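Local coordinates for protein pectate lyase (Paenibacillus sp. 0602, PDB 5GT5) that cleaves polygalacturonate by beta-elimination and probably methylated pectins too, in an endo manner and with calcium as the likely cofactor, at residues C167-A172 / S191-D196; L130-L135 / W151-L156. The protein carries 1 engineered substitution. All blocks are in the same frame, centred on the assembly; numbering follows the deposited sequence.

Interaction 1 of 2, residues C167-A172 / S191-D196. Engineered in segment 167-172: V168 (natural residue Gly).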
ATOM      1  N   CYS A 167       6.112  16.169 -14.948  1.00  6.23           N
ATOM      2  CA  CYS A 167       7.185  15.635 -15.771  1.00  6.19           C
ATOM      3  C   CYS A 167       6.851  15.778 -17.241  1.00  6.30           C
ATOM      4  O   CYS A 167       5.691  15.997 -17.608  1.00  6.71           O
ATOM      5  CB  CYS A 167       7.452  14.157 -15.443  1.00  4.99           C
ATOM      6  SG  CYS A 167       8.184  13.910 -13.794  1.00  6.80           S
ATOM      7  N   VAL A 168       7.882  15.687 -18.070  1.00  6.82           N
ATOM      8  CA  VAL A 168       7.752  15.732 -19.526  1.00  5.17           C
ATOM      9  C   VAL A 168       8.448  14.531 -20.137  1.00  6.63           C
ATOM     10  O   VAL A 168       9.570  14.201 -19.733  1.00  8.07           O
ATOM     11  CB  VAL A 168       8.362  17.009 -20.065  1.00  6.06           C
ATOM     12  CG1 VAL A 168       8.369  17.030 -21.613  1.00  8.31           C
ATOM     13  CG2 VAL A 168       7.543  18.089 -19.584  1.00  2.32           C
ATOM     14  N   PHE A 169       7.773  13.882 -21.090  1.00  5.20           N
ATOM     15  CA  PHE A 169       8.297  12.692 -21.754  1.00  4.73           C
ATOM     16  C   PHE A 169       8.280  12.926 -23.248  1.00  8.70           C
ATOM     17  O   PHE A 169       7.285  13.408 -23.787  1.00  8.15           O
ATOM     18  CB  PHE A 169       7.442  11.473 -21.401  1.00  6.00           C
ATOM     19  CG  PHE A 169       7.381  11.177 -19.931  1.00  5.71           C
ATOM     20  CD1 PHE A 169       6.485  11.852 -19.104  1.00  5.60           C
ATOM     21  CD2 PHE A 169       8.247  10.249 -19.375  1.00  5.31           C
ATOM     22  CE1 PHE A 169       6.414  11.567 -17.756  1.00  5.45           C
ATOM     23  CE2 PHE A 169       8.196   9.962 -18.014  1.00  7.45           C
ATOM     24  CZ  PHE A 169       7.284  10.619 -17.202  1.00  6.96           C
ATOM     25  N   ASN A 170       9.392  12.577 -23.893  1.00  5.84           N
ATOM     26  CA  ASN A 170       9.544  12.694 -25.341  1.00  5.30           C
ATOM     27  C   ASN A 170       9.414  11.308 -25.974  1.00  6.44           C
ATOM     28  O   ASN A 170       8.825  10.423 -25.363  1.00  6.73           O
ATOM     29  CB  ASN A 170      10.894  13.352 -25.647  1.00  7.50           C
ATOM     30  CG  ASN A 170      10.955  14.795 -25.192  1.00  7.94           C
ATOM     31  OD1 ASN A 170      10.574  15.708 -25.949  1.00 10.07           O
ATOM     32  ND2 ASN A 170      11.441  15.025 -23.968  1.00  7.84           N
ATOM     33  N   LYS A 171       9.997  11.069 -27.138  1.00  7.41           N
ATOM     34  CA  LYS A 171       9.845   9.767 -27.785  1.00  6.66           C
ATOM     35  C   LYS A 171      10.558   8.678 -26.997  1.00  5.99           C
ATOM     36  O   LYS A 171      11.653   8.882 -26.451  1.00  6.69           O
ATOM     37  CB  LYS A 171      10.448   9.810 -29.196  1.00  9.32           C
ATOM     38  CG  LYS A 171       9.650  10.601 -30.217  1.00 12.97           C
ATOM     39  CD  LYS A 171       8.767   9.708 -31.018  1.00 14.30           C
ATOM     40  CE  LYS A 171       9.576   8.828 -32.015  1.00  8.51           C
ATOM     41  NZ  LYS A 171       8.544   7.877 -32.537  1.00  6.90           N
ATOM     42  N   ALA A 172       9.945   7.503 -26.950  1.00  6.91           N
ATOM     43  CA  ALA A 172      10.602   6.320 -26.422  1.00  6.79           C
ATOM     44  C   ALA A 172      10.419   5.171 -27.392  1.00  6.52           C
ATOM     45  O   ALA A 172       9.395   5.063 -28.068  1.00  6.69           O
ATOM     46  CB  ALA A 172      10.025   5.930 -25.038  1.00  8.50           C
ATOM     47  N   SER A 191       1.436  16.436 -16.357  1.00  6.39           N
ATOM     48  CA  SER A 191       2.581  15.981 -17.157  1.00  5.61           C
ATOM     49  C   SER A 191       2.328  16.072 -18.645  1.00  4.91           C
ATOM     50  O   SER A 191       1.180  15.992 -19.090  1.00  7.13           O
ATOM     51  CB  SER A 191       3.017  14.561 -16.752  1.00  6.27           C
ATOM     52  OG  SER A 191       3.476  14.571 -15.390  1.00  5.07           O
ATOM     53  N   THR A 192       3.410  16.249 -19.386  1.00  6.84           N
ATOM     54  CA  THR A 192       3.352  16.337 -20.847  1.00  5.51           C
ATOM     55  C   THR A 192       4.005  15.115 -21.460  1.00  5.97           C
ATOM     56  O   THR A 192       5.098  14.710 -21.030  1.00  7.76           O
ATOM     57  CB  THR A 192       4.105  17.590 -21.307  1.00  6.13           C
ATOM     58  OG1 THR A 192       3.368  18.744 -20.852  1.00 10.45           O
ATOM     59  CG2 THR A 192       4.218  17.607 -22.836  1.00  9.30           C
ATOM     60  N   PHE A 193       3.321  14.519 -22.447  1.00  5.69           N
ATOM     61  CA  PHE A 193       3.819  13.405 -23.229  1.00  6.22           C
ATOM     62  C   PHE A 193       3.732  13.877 -24.662  1.00  7.11           C
ATOM     63  O   PHE A 193       2.640  14.208 -25.118  1.00  7.86           O
ATOM     64  CB  PHE A 193       2.935  12.167 -22.968  1.00  5.71           C
ATOM     65  CG  PHE A 193       2.817  11.803 -21.503  1.00  5.52           C
ATOM     66  CD1 PHE A 193       1.889  12.455 -20.670  1.00  5.18           C
ATOM     67  CD2 PHE A 193       3.646  10.821 -20.957  1.00  6.41           C
ATOM     68  CE1 PHE A 193       1.784  12.110 -19.322  1.00  5.91           C
ATOM     69  CE2 PHE A 193       3.571  10.491 -19.609  1.00  7.05           C
ATOM     70  CZ  PHE A 193       2.665  11.134 -18.780  1.00  6.43           C
ATOM     71  N   LYS A 194       4.873  13.967 -25.344  1.00  6.01           N
ATOM     72  CA  LYS A 194       4.874  14.542 -26.700  1.00  6.55           C
ATOM     73  C   LYS A 194       5.797  13.780 -27.614  1.00  6.28           C
ATOM     74  O   LYS A 194       6.722  13.063 -27.212  1.00  8.43           O
ATOM     75  CB  LYS A 194       5.278  16.019 -26.692  1.00 10.52           C
ATOM     76  CG  LYS A 194       6.646  16.281 -26.131  1.00  8.95           C
ATOM     77  CD  LYS A 194       6.944  17.790 -26.097  1.00 11.58           C
ATOM     78  CE  LYS A 194       8.270  18.070 -25.450  1.00 12.27           C
ATOM     79  NZ  LYS A 194       8.544  19.546 -25.485  1.00 17.00           N
ATOM     80  N   GLY A 195       5.525  13.947 -28.893  1.00  8.39           N
ATOM     81  CA  GLY A 195       6.390  13.404 -29.922  1.00 10.48           C
ATOM     82  C   GLY A 195       7.458  14.377 -30.362  1.00  9.50           C
ATOM     83  O   GLY A 195       7.729  15.408 -29.713  1.00 11.01           O
ATOM     84  N   ASP A 196       8.106  14.015 -31.465  1.00  7.33           N
ATOM     85  CA  ASP A 196       9.166  14.810 -32.065  1.00  6.88           C
ATOM     86  C   ASP A 196       8.551  15.898 -32.954  1.00  7.80           C
ATOM     87  O   ASP A 196       7.581  15.648 -33.662  1.00  9.62           O
ATOM     88  CB  ASP A 196      10.013  13.850 -32.919  1.00  6.56           C
ATOM     89  CG  ASP A 196      11.285  14.503 -33.482  1.00  5.97           C
ATOM     90  OD1 ASP A 196      12.349  14.416 -32.828  1.00  7.63           O
ATOM     91  OD2 ASP A 196      11.228  15.032 -34.609  1.00  7.79           O
TER
HETATM   92  O   HOH W   1       5.976  10.786 -25.761  1.00 14.33           O
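Parallel beta pairing between successive coils of the pectate lyase beta-helix joins V168 and F169 to T192 and F193, next to each other in one of the long sheets that run the length of the helix. C167 O takes the N-H of T192 in its carbonyl plane, at 2.9 Å. T192 O in turn receives the N-H of F169, the donor lying 17° out of the carbonyl plane, and F169 O accepts K194 N over 2.9 Å almost in line with its C=O. At the start of the pairing a side chain stands in for the backbone: C167 N donates to S191 OG at 3.1 Å, and that hydroxyl is also bonded to S189 O. At the far end, beyond the last direct bond, one water links the two backbones, donating to both N170 O and K194 O. F169 and F193 project from the same face, side by side; matching first torsions near -60° turn both rings back beside their own backbone N. Their planes are only 2° from parallel, yet the rings are slid apart with little overlap, centroids 4.9 Å apart, and F169 CD1 approaches F193 CE2. On the other face V168, an engineered residue where the natural protein has glycine, sets CG2 3.9 Å from T192 CB, while its CG1 meets K194 CE. The K194 chain, extended beyond CG, runs alongside N170 and brings CE to 3.3 Å from N170 OD1. N170 ND2 is held by F132 O and E131 OE2 on the preceding coil. Backbone polar groups are thus satisfied between coils by direct bonds, a serine hydroxyl and a water, while the in-register pair of phenylalanines sets two near-parallel rings next to each other on one face.

Interaction 2 of 2, residues L130-L135 / W151-L156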
ATOM      1  N   LEU A 130      10.824  16.563 -13.774  1.00  6.09           N
ATOM      2  CA  LEU A 130      11.909  16.031 -14.589  1.00  6.36           C
ATOM      3  C   LEU A 130      11.436  15.817 -16.008  1.00  6.03           C
ATOM      4  O   LEU A 130      10.261  15.452 -16.248  1.00  6.88           O
ATOM      5  CB  LEU A 130      12.403  14.716 -14.031  1.00  7.48           C
ATOM      6  CG  LEU A 130      13.063  14.889 -12.678  1.00  6.73           C
ATOM      7  CD1 LEU A 130      13.148  13.537 -12.026  1.00 10.20           C
ATOM      8  CD2 LEU A 130      14.455  15.466 -12.896  1.00  9.21           C
ATOM      9  N   GLU A 131      12.327  16.066 -16.964  1.00  6.10           N
ATOM     10  CA  GLU A 131      12.075  15.786 -18.372  1.00  8.43           C
ATOM     11  C   GLU A 131      12.903  14.574 -18.786  1.00  8.86           C
ATOM     12  O   GLU A 131      14.063  14.433 -18.393  1.00 10.78           O
ATOM     13  CB  GLU A 131      12.389  16.999 -19.253  1.00  7.23           C
ATOM     14  CG  GLU A 131      12.216  16.679 -20.757  1.00  6.03           C
ATOM     15  CD  GLU A 131      12.151  17.910 -21.628  1.00  9.65           C
ATOM     16  OE1 GLU A 131      12.329  19.044 -21.140  1.00 14.21           O
ATOM     17  OE2 GLU A 131      11.939  17.738 -22.848  1.00 10.07           O
ATOM     18  N   PHE A 132      12.281  13.687 -19.551  1.00  5.77           N
ATOM     19  CA  PHE A 132      12.858  12.439 -19.981  1.00  6.87           C
ATOM     20  C   PHE A 132      12.988  12.466 -21.497  1.00  7.22           C
ATOM     21  O   PHE A 132      12.012  12.751 -22.212  1.00  7.48           O
ATOM     22  CB  PHE A 132      11.956  11.283 -19.542  1.00  7.61           C
ATOM     23  CG  PHE A 132      11.840  11.165 -18.055  1.00  7.42           C
ATOM     24  CD1 PHE A 132      10.927  11.931 -17.345  1.00  6.14           C
ATOM     25  CD2 PHE A 132      12.662  10.296 -17.368  1.00  8.07           C
ATOM     26  CE1 PHE A 132      10.865  11.822 -15.921  1.00  8.33           C
ATOM     27  CE2 PHE A 132      12.575  10.151 -15.998  1.00  9.26           C
ATOM     28  CZ  PHE A 132      11.699  10.930 -15.264  1.00  7.74           C
ATOM     29  N   ASP A 133      14.198  12.202 -21.994  1.00  7.04           N
ATOM     30  CA  ASP A 133      14.453  12.376 -23.425  1.00  6.23           C
ATOM     31  C   ASP A 133      15.537  11.429 -23.915  1.00  6.01           C
ATOM     32  O   ASP A 133      16.307  10.863 -23.108  1.00  6.36           O
ATOM     33  CB  ASP A 133      14.853  13.840 -23.741  1.00  8.19           C
ATOM     34  CG  ASP A 133      14.593  14.246 -25.186  1.00  9.57           C
ATOM     35  OD1 ASP A 133      14.056  13.454 -25.987  1.00  9.39           O
ATOM     36  OD2 ASP A 133      14.966  15.403 -25.515  1.00 12.36           O
ATOM     37  N   GLU A 134      15.589  11.273 -25.242  1.00  6.88           N
ATOM     38  CA  GLU A 134      16.643  10.536 -25.948  1.00  6.72           C
ATOM     39  C   GLU A 134      16.727   9.070 -25.540  1.00  7.44           C
ATOM     40  O   GLU A 134      17.754   8.572 -25.064  1.00  7.77           O
ATOM     41  CB  GLU A 134      17.989  11.290 -25.851  1.00  6.77           C
ATOM     42  CG  GLU A 134      17.868  12.705 -26.410  1.00  8.24           C
ATOM     43  CD  GLU A 134      19.191  13.470 -26.521  1.00  8.80           C
ATOM     44  OE1 GLU A 134      20.278  12.907 -26.260  1.00 10.44           O
ATOM     45  OE2 GLU A 134      19.091  14.670 -26.850  1.00 13.54           O
ATOM     46  N   LEU A 135      15.587   8.411 -25.707  1.00  6.60           N
ATOM     47  CA  LEU A 135      15.439   6.986 -25.422  1.00  7.14           C
ATOM     48  C   LEU A 135      14.634   6.318 -26.543  1.00  5.35           C
ATOM     49  O   LEU A 135      13.950   5.307 -26.307  1.00  6.29           O
ATOM     50  CB  LEU A 135      14.777   6.754 -24.048  1.00  7.40           C
ATOM     51  CG  LEU A 135      14.973   5.350 -23.450  1.00  7.40           C
ATOM     52  CD1 LEU A 135      16.442   5.072 -23.115  1.00 11.99           C
ATOM     53  CD2 LEU A 135      14.142   5.184 -22.202  1.00  9.61           C
ATOM     54  N   TRP A 151      13.114  -0.460 -24.310  1.00  7.79           N
ATOM     55  CA  TRP A 151      13.417   0.759 -23.566  1.00  6.60           C
ATOM     56  C   TRP A 151      12.162   1.555 -23.249  1.00  6.77           C
ATOM     57  O   TRP A 151      11.442   1.958 -24.182  1.00  7.67           O
ATOM     58  CB  TRP A 151      14.329   1.679 -24.383  1.00  9.06           C
ATOM     59  CG  TRP A 151      15.669   1.159 -24.841  1.00  7.02           C
ATOM     60  CD1 TRP A 151      16.409   0.109 -24.331  1.00  7.81           C
ATOM     61  CD2 TRP A 151      16.438   1.717 -25.909  1.00  6.24           C
ATOM     62  NE1 TRP A 151      17.604  -0.002 -25.029  1.00  6.61           N
ATOM     63  CE2 TRP A 151      17.633   0.961 -26.003  1.00  6.81           C
ATOM     64  CE3 TRP A 151      16.230   2.774 -26.803  1.00  7.94           C
ATOM     65  CZ2 TRP A 151      18.630   1.258 -26.940  1.00  7.21           C
ATOM     66  CZ3 TRP A 151      17.209   3.058 -27.740  1.00  9.11           C
ATOM     67  CH2 TRP A 151      18.383   2.285 -27.818  1.00  7.56           C
ATOM     68  N   ASP A 152      11.884   1.785 -21.965  1.00  5.83           N
ATOM     69  CA  ASP A 152      10.728   2.554 -21.506  1.00  7.14           C
ATOM     70  C   ASP A 152      11.245   3.605 -20.558  1.00  6.88           C
ATOM     71  O   ASP A 152      12.210   3.342 -19.832  1.00  9.24           O
ATOM     72  CB  ASP A 152       9.761   1.635 -20.739  1.00  7.58           C
ATOM     73  CG  ASP A 152       9.564   0.301 -21.429  1.00 10.59           C
ATOM     74  OD1 ASP A 152       8.747   0.234 -22.343  1.00  9.06           O
ATOM     75  OD2 ASP A 152      10.226  -0.686 -21.039  1.00 17.46           O
ATOM     76  N   TYR A 153      10.664   4.801 -20.501  1.00  6.48           N
ATOM     77  CA  TYR A 153      11.209   5.782 -19.571  1.00  5.64           C
ATOM     78  C   TYR A 153      11.034   5.364 -18.109  1.00  7.16           C
ATOM     79  O   TYR A 153      11.963   5.444 -17.329  1.00  6.43           O
ATOM     80  CB  TYR A 153      10.603   7.162 -19.788  1.00  7.39           C
ATOM     81  CG  TYR A 153      11.132   7.881 -20.982  1.00  6.47           C
ATOM     82  CD1 TYR A 153      12.486   8.251 -21.037  1.00  5.63           C
ATOM     83  CD2 TYR A 153      10.297   8.260 -22.014  1.00  7.22           C
ATOM     84  CE1 TYR A 153      12.970   8.940 -22.136  1.00  7.28           C
ATOM     85  CE2 TYR A 153      10.781   8.957 -23.116  1.00  6.56           C
ATOM     86  CZ  TYR A 153      12.111   9.297 -23.144  1.00  6.10           C
ATOM     87  OH  TYR A 153      12.587   9.971 -24.256  1.00  8.50           O
ATOM     88  N   ILE A 154       9.827   4.963 -17.734  1.00  4.83           N
ATOM     89  CA  ILE A 154       9.575   4.532 -16.346  1.00  6.17           C
ATOM     90  C   ILE A 154       8.708   3.291 -16.392  1.00  6.64           C
ATOM     91  O   ILE A 154       7.674   3.270 -17.088  1.00  6.65           O
ATOM     92  CB  ILE A 154       8.857   5.610 -15.518  1.00  5.56           C
ATOM     93  CG1 ILE A 154       9.706   6.879 -15.456  1.00  6.56           C
ATOM     94  CG2 ILE A 154       8.566   5.095 -14.102  1.00  7.20           C
ATOM     95  CD1 ILE A 154       9.011   8.051 -14.727  1.00  7.03           C
ATOM     96  N   THR A 155       9.125   2.253 -15.667  1.00  4.57           N
ATOM     97  CA  THR A 155       8.335   1.024 -15.473  1.00  5.07           C
ATOM     98  C   THR A 155       8.170   0.860 -13.995  1.00  6.08           C
ATOM     99  O   THR A 155       9.146   0.962 -13.222  1.00  8.69           O
ATOM    100  CB  THR A 155       9.018  -0.200 -16.062  1.00  6.14           C
ATOM    101  OG1 THR A 155       9.238   0.028 -17.469  1.00 10.98           O
ATOM    102  CG2 THR A 155       8.148  -1.416 -15.958  1.00  8.12           C
ATOM    103  N   LEU A 156       6.940   0.612 -13.577  1.00  5.82           N
ATOM    104  CA  LEU A 156       6.646   0.360 -12.176  1.00  6.23           C
ATOM    105  C   LEU A 156       6.272  -1.114 -12.031  1.00  7.66           C
ATOM    106  O   LEU A 156       5.394  -1.612 -12.736  1.00  8.09           O
ATOM    107  CB  LEU A 156       5.490   1.233 -11.717  1.00  6.89           C
ATOM    108  CG  LEU A 156       5.586   2.713 -12.113  1.00  7.28           C
ATOM    109  CD1 LEU A 156       4.314   3.422 -11.682  1.00  9.45           C
ATOM    110  CD2 LEU A 156       6.801   3.359 -11.472  1.00  6.80           C
TER
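At the mouth of the strandless 136-150 loop, where it leaves and rejoins the beta-helix near the probable calcium site, F132 and L135 close on Y153. F132 CB lies over one face of the Y153 ring, a CH-pi contact 3.7 Å from the centroid and offset toward the rim, nearest CD1. The two rings themselves meet obliquely, planes 59° apart. L135 reaches the same phenol ring, its CB 3.4 Å from Y153 CE1, as the two side chains run antiparallel past one another. With CG anti to the backbone N (chi1 -161°), the leucine packs CG on W151 CB. Its CD2 lies 3.6 Å from D152 O and also against Y153 CD1. L135 O comes to the edge of the indole, 3.4 Å from W151 CE3; the indole nitrogen is bonded to N78 O. In this right-handed parallel beta-helix, strands 131-133 and 154-157 belong to different sheets, so side chains rather than backbone hydrogen bonds join them across the core. F132 also stacks on F169 of the next coil, and its CZ meets I154 CD1 at 4.0 Å, the isoleucine side chain roughly perpendicular to it. The phenol oxygen of Y153 lies against the backbone of D133, 3.2 Å from its CA. Just there the chain turns out of its strand, and D133 OD1 accepts E134 N from above the carboxylate plane. D152 points away from this apolar cluster; its OD1 accepts G175 N and lies close to D174 and D178, with which it probably binds calcium.

Overall arrangement
Interactions 1 and 2 lie with their centres about 9 Å apart and share one sheet, in which strand 131-133 neighbours strand 168-169; V168 O and F132 N, 2.8 Å apart, probably form a hydrogen bond that joins them. The coils therefore follow in the order 131-133, 168-169, 192-194, and F132, F169 and F193 occupy successive positions along the core. Y153 of interaction 2 reaches across to interaction 1 through a weak hydrogen bond, 2.6 Å between Y153 OH and K171 O. The probable calcium site is part of interaction 2, through D152, and lies beside interaction 1: F169 is about 9 Å from D152 and F193 about 9 Å from D178, side chain to side chain.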